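Local coordinates for N-terminal cyanobactin protease (Planktothrix agardhii NIES-596, PDB 4H6W), which probably acts as a subtilisin-like serine endopeptidase, forming the protease part of a longer enzyme of cyanobactin maturation, at residues 24-29 / 117-122; 40-45 / 73-78; 148-153 / 247-252. All blocks are in the same frame, centred on the assembly; numbering follows the deposited sequence.

How the contacts relate
All three contacts reach the seven-stranded parallel sheet of the subtilase domain. Contact 1 pairs inner strand 24-28 with the start of strand 121-124 and carries D29, predicted to form the charge-relay system with H64 and S224. Contact 2, nested along the chain inside the loop closed by contact 1, lies at the edge strand 43-46, its centre about 16 Å from that of contact 1; F73 CZ comes 3.7 Å from V25 O. Contact 3 brings the start of helix 250-259 to the next strand, 152-156, its centre about 12 Å from that of contact 1; probable hydrogen bonds from I122 N to L152 O (2.8 Å) and from L152 N to N120 O join them. Contacts 2 and 3 do not touch.

Contact 1 of 3, residues 24-29 / 117-122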
loop_
_atom_site.group_PDB
_atom_site.type_symbol
_atom_site.label_atom_id
_atom_site.label_comp_id
_atom_site.label_asym_id
_atom_site.label_seq_id
_atom_site.Cartn_x
_atom_site.Cartn_y
_atom_site.Cartn_z
ATOM N N CYS A 24 -9.267 9.119 -3.087
ATOM C CA CYS A 24 -8.031 9.713 -2.646
ATOM C C CYS A 24 -7.152 8.717 -1.929
ATOM O O CYS A 24 -7.608 8.017 -1.024
ATOM C CB CYS A 24 -8.305 10.893 -1.727
ATOM S SG CYS A 24 -6.767 11.726 -1.315
ATOM N N VAL A 25 -5.889 8.667 -2.356
ATOM C CA VAL A 25 -4.854 7.855 -1.717
ATOM C C VAL A 25 -3.782 8.777 -1.140
ATOM O O VAL A 25 -3.213 9.595 -1.854
ATOM C CB VAL A 25 -4.219 6.850 -2.712
ATOM C CG1 VAL A 25 -3.030 6.128 -2.094
ATOM C CG2 VAL A 25 -5.247 5.827 -3.177
ATOM N N ALA A 26 -3.532 8.659 0.158
ATOM C CA ALA A 26 -2.493 9.454 0.817
ATOM C C ALA A 26 -1.220 8.635 0.917
ATOM O O ALA A 26 -1.270 7.463 1.270
ATOM C CB ALA A 26 -2.948 9.884 2.200
ATOM N N VAL A 27 -0.083 9.245 0.596
ATOM C CA VAL A 27 1.203 8.564 0.738
ATOM C C VAL A 27 1.970 9.198 1.887
ATOM O O VAL A 27 2.366 10.361 1.811
ATOM C CB VAL A 27 2.030 8.585 -0.563
ATOM C CG1 VAL A 27 3.372 7.914 -0.333
ATOM C CG2 VAL A 27 1.274 7.910 -1.712
ATOM N N LEU A 28 2.130 8.437 2.970
ATOM C CA LEU A 28 2.863 8.901 4.141
ATOM C C LEU A 28 4.265 8.327 4.105
ATOM O O LEU A 28 4.485 7.143 4.389
ATOM C CB LEU A 28 2.145 8.526 5.442
ATOM C CG LEU A 28 0.976 9.409 5.880
ATOM C CD1 LEU A 28 -0.129 9.494 4.833
ATOM C CD2 LEU A 28 0.423 8.897 7.193
ATOM N N ASP A 29 5.210 9.188 3.744
ATOM C CA ASP A 29 6.560 8.771 3.412
ATOM C C ASP A 29 7.474 9.998 3.428
ATOM O O ASP A 29 7.181 10.980 4.121
ATOM C CB ASP A 29 6.551 8.132 2.027
ATOM C CG ASP A 29 7.631 7.097 1.860
ATOM O OD1 ASP A 29 7.274 5.896 1.893
ATOM O OD2 ASP A 29 8.822 7.484 1.712
ATOM N N ASN A 117 -8.369 15.382 5.409
ATOM C CA ASN A 117 -8.285 15.905 4.050
ATOM C C ASN A 117 -8.932 14.977 3.006
ATOM O O ASN A 117 -8.758 15.154 1.792
ATOM C CB ASN A 117 -6.835 16.269 3.705
ATOM C CG ASN A 117 -6.368 17.532 4.436
ATOM O OD1 ASN A 117 -6.378 18.630 3.862
ATOM N ND2 ASN A 117 -5.988 17.387 5.716
ATOM N N GLY A 118 -9.677 13.989 3.504
ATOM C CA GLY A 118 -10.490 13.103 2.680
ATOM C C GLY A 118 -9.781 11.972 1.958
ATOM O O GLY A 118 -10.197 11.588 0.860
ATOM N N ALA A 119 -8.710 11.441 2.544
ATOM C CA ALA A 119 -8.081 10.248 1.991
ATOM C C ALA A 119 -8.996 9.043 2.235
ATOM O O ALA A 119 -9.608 8.927 3.300
ATOM C CB ALA A 119 -6.698 10.022 2.582
ATOM N N ASN A 120 -9.116 8.168 1.240
ATOM C CA ASN A 120 -9.881 6.928 1.398
ATOM C C ASN A 120 -8.985 5.756 1.767
ATOM O O ASN A 120 -9.398 4.829 2.487
ATOM C CB ASN A 120 -10.616 6.610 0.102
ATOM C CG ASN A 120 -11.584 7.692 -0.278
ATOM O OD1 ASN A 120 -12.588 7.892 0.406
ATOM N ND2 ASN A 120 -11.289 8.413 -1.358
ATOM N N ILE A 121 -7.766 5.809 1.234
ATOM C CA ILE A 121 -6.737 4.827 1.492
ATOM C C ILE A 121 -5.494 5.541 2.001
ATOM O O ILE A 121 -5.110 6.580 1.463
ATOM C CB ILE A 121 -6.392 4.058 0.209
ATOM C CG1 ILE A 121 -7.576 3.186 -0.188
ATOM C CG2 ILE A 121 -5.150 3.202 0.400
ATOM C CD1 ILE A 121 -7.493 2.692 -1.604
ATOM N N ILE A 122 -4.871 4.983 3.033
ATOM C CA ILE A 122 -3.615 5.526 3.537
ATOM C C ILE A 122 -2.518 4.484 3.394
ATOM O O ILE A 122 -2.615 3.400 3.978
ATOM C CB ILE A 122 -3.728 6.003 5.006
ATOM C CG1 ILE A 122 -4.687 7.204 5.100
ATOM C CG2 ILE A 122 -2.349 6.361 5.558
ATOM C CD1 ILE A 122 -5.076 7.577 6.514
#
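V25 pairs with I121 and A26 with I122 in parallel register, A26 N giving a nearly straight bond (170°) to I121 O at 2.9 Å. Just before V25, C24 O is gripped by two successive amides: N120 N at 2.7 Å, tilted from the carbonyl plane, and I121 N at 3.2 Å, nearly along the C=O axis. The side chain of N120 swings back over this corner, its amide end beside C24 N. With an alanine in place of N120, C24 N would probably lose the polar group at its side. These are neighbouring strands of the Rossmann-like parallel sheet of subtilases, and D29, predicted to belong to the charge relay, lies just past L28. V25 and I121 lie side by side on the face packed by helix 223-243, CG2 of V25 4.0 Å from CB of I121. On the face under helix 104-116, A26 CB meets A119 CB at 3.8 Å, and L28 CD1 reaches I122 CG2 at 3.9 Å. C24 SG, anti to its own N (chi1 -174°), extends past A119, while its CB rests 3.3 Å from G118 O; G118, with positive phi, is the C-prime residue of the Schellman motif that ends helix 104-116.

Contact 2 of 3, residues 40-45 / 73-78; sequences IGADLT and FGQHDS
Q75 reaches from the loop that follows helix 63-73 to the backbone of I40, G41 and A42, on the way into the edge strand of the parallel subtilase sheet. Its CB lies 3.7 Å from I40 O, and CG, placed anti to the carbonyl carbon (chi1 -67°), comes closer to the same oxygen, at 3.1 Å. A bend at chi2 then turns the chain along the opposite backbone: CD sits 3.6 Å from A42 N, and the flat amide lies alongside G41 and A42, one corner near A42 CB and the other near the carbonyl of G41. The first of these corners also comes close to F73 O. G41 has a positive phi (100°), and a side chain on it would collide with I40 O. P85 and Q86 pack on Q75 from outside the contact.

Farther into the strand, L44 crosses F73 obliquely and sets a methyl over one face of the ring. CD2 stands 3.9 Å from the ring centroid and 15° off the normal, a CH-pi contact, though it is displaced toward the rim on the CG side. V25 and V27 of strand 24-28 also touch this ring, so F73, at the end of helix 63-73, packs between L44 and strand 24-28.

Q75 also opens a type II beta turn that closes at S78. Q75 O accepts twice there, from S78 N at 3.0 Å and from S78 OG at 2.6 Å, the hydroxyl lying in the carbonyl plane on a lone pair.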
loop_
_atom_site.group_PDB
_atom_site.type_symbol
_atom_site.label_atom_id
_atom_site.label_comp_id
_atom_site.label_asym_id
_atom_site.label_seq_id
_atom_site.Cartn_x
_atom_site.Cartn_y
_atom_site.Cartn_z
ATOM N N ILE A 40 3.390 13.865 -14.528
ATOM C CA ILE A 40 2.806 14.800 -15.490
ATOM C C ILE A 40 1.367 14.363 -15.812
ATOM O O ILE A 40 1.161 13.350 -16.460
ATOM C CB ILE A 40 3.665 14.908 -16.787
ATOM C CG1 ILE A 40 5.081 15.409 -16.451
ATOM C CG2 ILE A 40 2.999 15.839 -17.792
ATOM C CD1 ILE A 40 6.039 15.493 -17.627
ATOM N N GLY A 41 0.379 15.134 -15.367
ATOM C CA GLY A 41 -1.021 14.746 -15.509
ATOM C C GLY A 41 -1.612 14.165 -14.233
ATOM O O GLY A 41 -2.827 14.070 -14.118
ATOM N N ALA A 42 -0.761 13.767 -13.284
ATOM C CA ALA A 42 -1.206 13.243 -11.980
ATOM C C ALA A 42 -1.775 14.355 -11.110
ATOM O O ALA A 42 -1.280 15.468 -11.147
ATOM C CB ALA A 42 -0.053 12.560 -11.245
ATOM N N ASP A 43 -2.816 14.057 -10.340
ATOM C CA ASP A 43 -3.401 15.028 -9.415
ATOM C C ASP A 43 -2.840 14.842 -8.006
ATOM O O ASP A 43 -3.352 14.033 -7.223
ATOM C CB ASP A 43 -4.922 14.890 -9.400
ATOM C CG ASP A 43 -5.610 15.923 -8.509
ATOM O OD1 ASP A 43 -4.943 16.685 -7.757
ATOM O OD2 ASP A 43 -6.855 15.960 -8.565
ATOM N N LEU A 44 -1.800 15.604 -7.683
ATOM C CA LEU A 44 -1.125 15.459 -6.401
ATOM C C LEU A 44 -1.083 16.766 -5.629
ATOM O O LEU A 44 -0.915 17.839 -6.209
ATOM C CB LEU A 44 0.299 14.948 -6.599
ATOM C CG LEU A 44 0.549 13.634 -7.341
ATOM C CD1 LEU A 44 2.033 13.321 -7.324
ATOM C CD2 LEU A 44 -0.226 12.473 -6.748
ATOM N N THR A 45 -1.221 16.658 -4.312
ATOM C CA THR A 45 -1.151 17.803 -3.410
ATOM C C THR A 45 -0.304 17.408 -2.220
ATOM O O THR A 45 -0.481 16.324 -1.663
ATOM C CB THR A 45 -2.553 18.173 -2.900
ATOM O OG1 THR A 45 -3.402 18.419 -4.027
ATOM C CG2 THR A 45 -2.516 19.420 -1.993
ATOM N N PHE A 73 0.923 6.367 -8.709
ATOM C CA PHE A 73 0.426 7.476 -9.547
ATOM C C PHE A 73 1.155 7.692 -10.872
ATOM O O PHE A 73 0.794 8.600 -11.613
ATOM C CB PHE A 73 0.431 8.797 -8.763
ATOM C CG PHE A 73 -0.453 8.779 -7.558
ATOM C CD1 PHE A 73 -1.835 8.864 -7.693
ATOM C CD2 PHE A 73 0.092 8.657 -6.285
ATOM C CE1 PHE A 73 -2.654 8.827 -6.574
ATOM C CE2 PHE A 73 -0.721 8.624 -5.164
ATOM C CZ PHE A 73 -2.096 8.701 -5.306
ATOM N N GLY A 74 2.186 6.897 -11.157
ATOM C CA GLY A 74 2.892 7.001 -12.430
ATOM C C GLY A 74 1.895 7.021 -13.576
ATOM O O GLY A 74 1.070 6.114 -13.709
ATOM N N GLN A 75 1.933 8.077 -14.382
ATOM C CA GLN A 75 0.983 8.208 -15.489
ATOM C C GLN A 75 1.325 7.221 -16.591
ATOM O O GLN A 75 2.500 6.995 -16.896
ATOM C CB GLN A 75 0.963 9.640 -16.036
ATOM C CG GLN A 75 0.417 10.680 -15.069
ATOM C CD GLN A 75 -0.959 10.347 -14.543
ATOM O OE1 GLN A 75 -1.121 10.077 -13.358
ATOM N NE2 GLN A 75 -1.957 10.357 -15.411
ATOM N N HIS A 76 0.311 6.607 -17.174
ATOM C CA HIS A 76 0.573 5.686 -18.286
ATOM C C HIS A 76 1.195 6.412 -19.477
ATOM O O HIS A 76 0.855 7.561 -19.771
ATOM C CB HIS A 76 -0.676 4.884 -18.634
ATOM C CG HIS A 76 -1.080 3.954 -17.536
ATOM N ND1 HIS A 76 -1.853 2.833 -17.742
ATOM C CD2 HIS A 76 -0.772 3.960 -16.216
ATOM C CE1 HIS A 76 -2.027 2.208 -16.593
ATOM N NE2 HIS A 76 -1.380 2.871 -15.652
ATOM N N ASP A 77 2.154 5.740 -20.106
ATOM C CA ASP A 77 3.030 6.321 -21.136
ATOM C C ASP A 77 4.234 7.065 -20.572
ATOM O O ASP A 77 5.180 7.339 -21.308
ATOM C CB ASP A 77 2.265 7.201 -22.131
ATOM C CG ASP A 77 1.129 6.455 -22.804
ATOM O OD1 ASP A 77 1.369 5.330 -23.305
ATOM O OD2 ASP A 77 -0.004 6.984 -22.815
ATOM N N SER A 78 4.209 7.385 -19.280
ATOM C CA SER A 78 5.401 7.900 -18.612
ATOM C C SER A 78 6.368 6.737 -18.343
ATOM O O SER A 78 6.047 5.581 -18.629
ATOM C CB SER A 78 5.027 8.571 -17.302
ATOM O OG SER A 78 4.994 7.615 -16.257
#

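Contact 3 of 3, residues 148-153 / 247-252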
loop_
_atom_site.group_PDB
_atom_site.type_symbol
_atom_site.label_atom_id
_atom_site.label_comp_id
_atom_site.label_asym_id
_atom_site.label_seq_id
_atom_site.Cartn_x
_atom_site.Cartn_y
_atom_site.Cartn_z
ATOM N N GLU A 148 -13.500 4.703 12.293
ATOM C CA GLU A 148 -14.711 5.511 12.420
ATOM C C GLU A 148 -15.107 6.236 11.139
ATOM O O GLU A 148 -16.282 6.559 10.948
ATOM C CB GLU A 148 -14.579 6.494 13.581
ATOM C CG GLU A 148 -14.517 5.803 14.936
ATOM C CD GLU A 148 -14.087 6.718 16.076
ATOM O OE1 GLU A 148 -13.526 7.813 15.816
ATOM O OE2 GLU A 148 -14.307 6.328 17.246
ATOM N N ASN A 149 -14.137 6.502 10.271
ATOM C CA ASN A 149 -14.397 7.288 9.058
ATOM C C ASN A 149 -14.329 6.446 7.792
ATOM O O ASN A 149 -14.351 6.981 6.685
ATOM C CB ASN A 149 -13.420 8.465 8.951
ATOM C CG ASN A 149 -13.755 9.600 9.901
ATOM O OD1 ASN A 149 -14.249 10.648 9.479
ATOM N ND2 ASN A 149 -13.478 9.405 11.191
ATOM N N ASN A 150 -14.237 5.127 7.973
ATOM C CA ASN A 150 -14.072 4.168 6.879
ATOM C C ASN A 150 -12.915 4.510 5.934
ATOM O O ASN A 150 -13.097 4.600 4.715
ATOM C CB ASN A 150 -15.378 3.989 6.098
ATOM C CG ASN A 150 -15.417 2.682 5.329
ATOM O OD1 ASN A 150 -14.425 1.936 5.280
ATOM N ND2 ASN A 150 -16.563 2.395 4.709
ATOM N N VAL A 151 -11.733 4.719 6.513
ATOM C CA VAL A 151 -10.495 4.902 5.753
ATOM C C VAL A 151 -9.665 3.648 5.946
ATOM O O VAL A 151 -9.487 3.204 7.074
ATOM C CB VAL A 151 -9.687 6.115 6.262
ATOM C CG1 VAL A 151 -8.389 6.274 5.493
ATOM C CG2 VAL A 151 -10.519 7.379 6.182
ATOM N N LEU A 152 -9.166 3.078 4.846
ATOM C CA LEU A 152 -8.299 1.886 4.909
ATOM C C LEU A 152 -6.805 2.216 5.006
ATOM O O LEU A 152 -6.240 2.839 4.112
ATOM C CB LEU A 152 -8.536 0.987 3.700
ATOM C CG LEU A 152 -7.705 -0.298 3.566
ATOM C CD1 LEU A 152 -7.880 -1.244 4.761
ATOM C CD2 LEU A 152 -8.088 -0.970 2.254
ATOM N N LEU A 153 -6.175 1.797 6.096
ATOM C CA LEU A 153 -4.739 1.968 6.255
ATOM C C LEU A 153 -4.023 0.680 5.847
ATOM O O LEU A 153 -4.365 -0.411 6.329
ATOM C CB LEU A 153 -4.382 2.361 7.694
ATOM C CG LEU A 153 -2.981 2.978 7.770
ATOM C CD1 LEU A 153 -2.954 4.221 8.635
ATOM C CD2 LEU A 153 -1.943 1.966 8.208
ATOM N N LYS A 247 -21.637 2.361 -3.452
ATOM C CA LYS A 247 -20.843 3.268 -2.598
ATOM C C LYS A 247 -19.412 2.731 -2.395
ATOM O O LYS A 247 -19.224 1.554 -2.085
ATOM C CB LYS A 247 -21.531 3.548 -1.257
ATOM C CG LYS A 247 -22.598 2.533 -0.873
ATOM C CD LYS A 247 -23.091 2.704 0.563
ATOM C CE LYS A 247 -24.108 1.623 0.927
ATOM N NZ LYS A 247 -23.897 1.053 2.296
ATOM N N PRO A 248 -18.398 3.581 -2.606
ATOM C CA PRO A 248 -17.040 3.115 -2.342
ATOM C C PRO A 248 -16.909 2.765 -0.859
ATOM O O PRO A 248 -17.207 3.595 -0.009
ATOM C CB PRO A 248 -16.170 4.330 -2.713
ATOM C CG PRO A 248 -17.079 5.513 -2.616
ATOM C CD PRO A 248 -18.439 5.005 -3.000
ATOM N N ASP A 249 -16.506 1.535 -0.546
ATOM C CA ASP A 249 -16.411 1.089 0.843
ATOM C C ASP A 249 -15.050 0.443 1.162
ATOM O O ASP A 249 -14.864 -0.765 0.954
ATOM C CB ASP A 249 -17.551 0.126 1.141
ATOM C CG ASP A 249 -17.756 -0.120 2.638
ATOM O OD1 ASP A 249 -16.806 0.044 3.454
ATOM O OD2 ASP A 249 -18.888 -0.505 2.993
ATOM N N PRO A 250 -14.089 1.243 1.679
ATOM C CA PRO A 250 -12.715 0.738 1.878
ATOM C C PRO A 250 -12.583 -0.417 2.867
ATOM O O PRO A 250 -11.679 -1.245 2.719
ATOM C CB PRO A 250 -11.953 1.967 2.368
ATOM C CG PRO A 250 -12.743 3.113 1.829
ATOM C CD PRO A 250 -14.172 2.684 1.963
ATOM N N GLN A 251 -13.472 -0.488 3.853
ATOM C CA GLN A 251 -13.490 -1.643 4.752
ATOM C C GLN A 251 -13.994 -2.912 4.045
ATOM O O GLN A 251 -13.494 -3.993 4.314
ATOM C CB GLN A 251 -14.256 -1.339 6.047
ATOM C CG GLN A 251 -13.398 -0.580 7.054
ATOM C CD GLN A 251 -14.177 0.323 7.998
ATOM O OE1 GLN A 251 -15.406 0.235 8.116
ATOM N NE2 GLN A 251 -13.458 1.204 8.688
ATOM N N LYS A 252 -14.954 -2.768 3.125
ATOM C CA LYS A 252 -15.370 -3.875 2.251
ATOM C C LYS A 252 -14.203 -4.294 1.380
ATOM O O LYS A 252 -13.987 -5.479 1.138
ATOM C CB LYS A 252 -16.522 -3.477 1.321
ATOM C CG LYS A 252 -17.936 -3.766 1.797
ATOM C CD LYS A 252 -18.736 -4.360 0.636
ATOM C CE LYS A 252 -20.058 -3.633 0.359
ATOM N NZ LYS A 252 -20.979 -3.452 1.532
HETATM O O HOH W 1 -10.563 1.421 8.754
#
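N150 holds the first turn of helix 250-259 with both ends of its amide. Its OD1 accepts from Q251 N at 3.0 Å on an in-plane lone pair, though the bond is bent (138°). Its ND2 donates to D249 OD1 at 2.7 Å, almost straight; the donor stays in its own amide plane but meets the carboxylate from above, the two planes being 75° apart. CG anti to the backbone N (chi1 -159°) carries the amide across to this helix end, and the two bonds together should fix its rotation. D249 OD1 also takes a weak capping bond from K252 N. A water joins V151 O (2.7 Å) to Q251 NE2 (2.9 Å), and that NE2 also donates to Q147 O of helix 137-148.

Van der Waals contact centres on P250. Its CG lies 3.3 Å from N150 O and its CD near N150 OD1, while L152 CD2 rests 3.6 Å from P250 O. The apolar pair is P250 CB with L152 CB, at 3.8 Å. L238 of helix 223-243 touches the same proline.

The arrangement is an aspartate N-cap followed by proline in the first helical position, docked beside the start of strand 152-156 of the subtilase sheet.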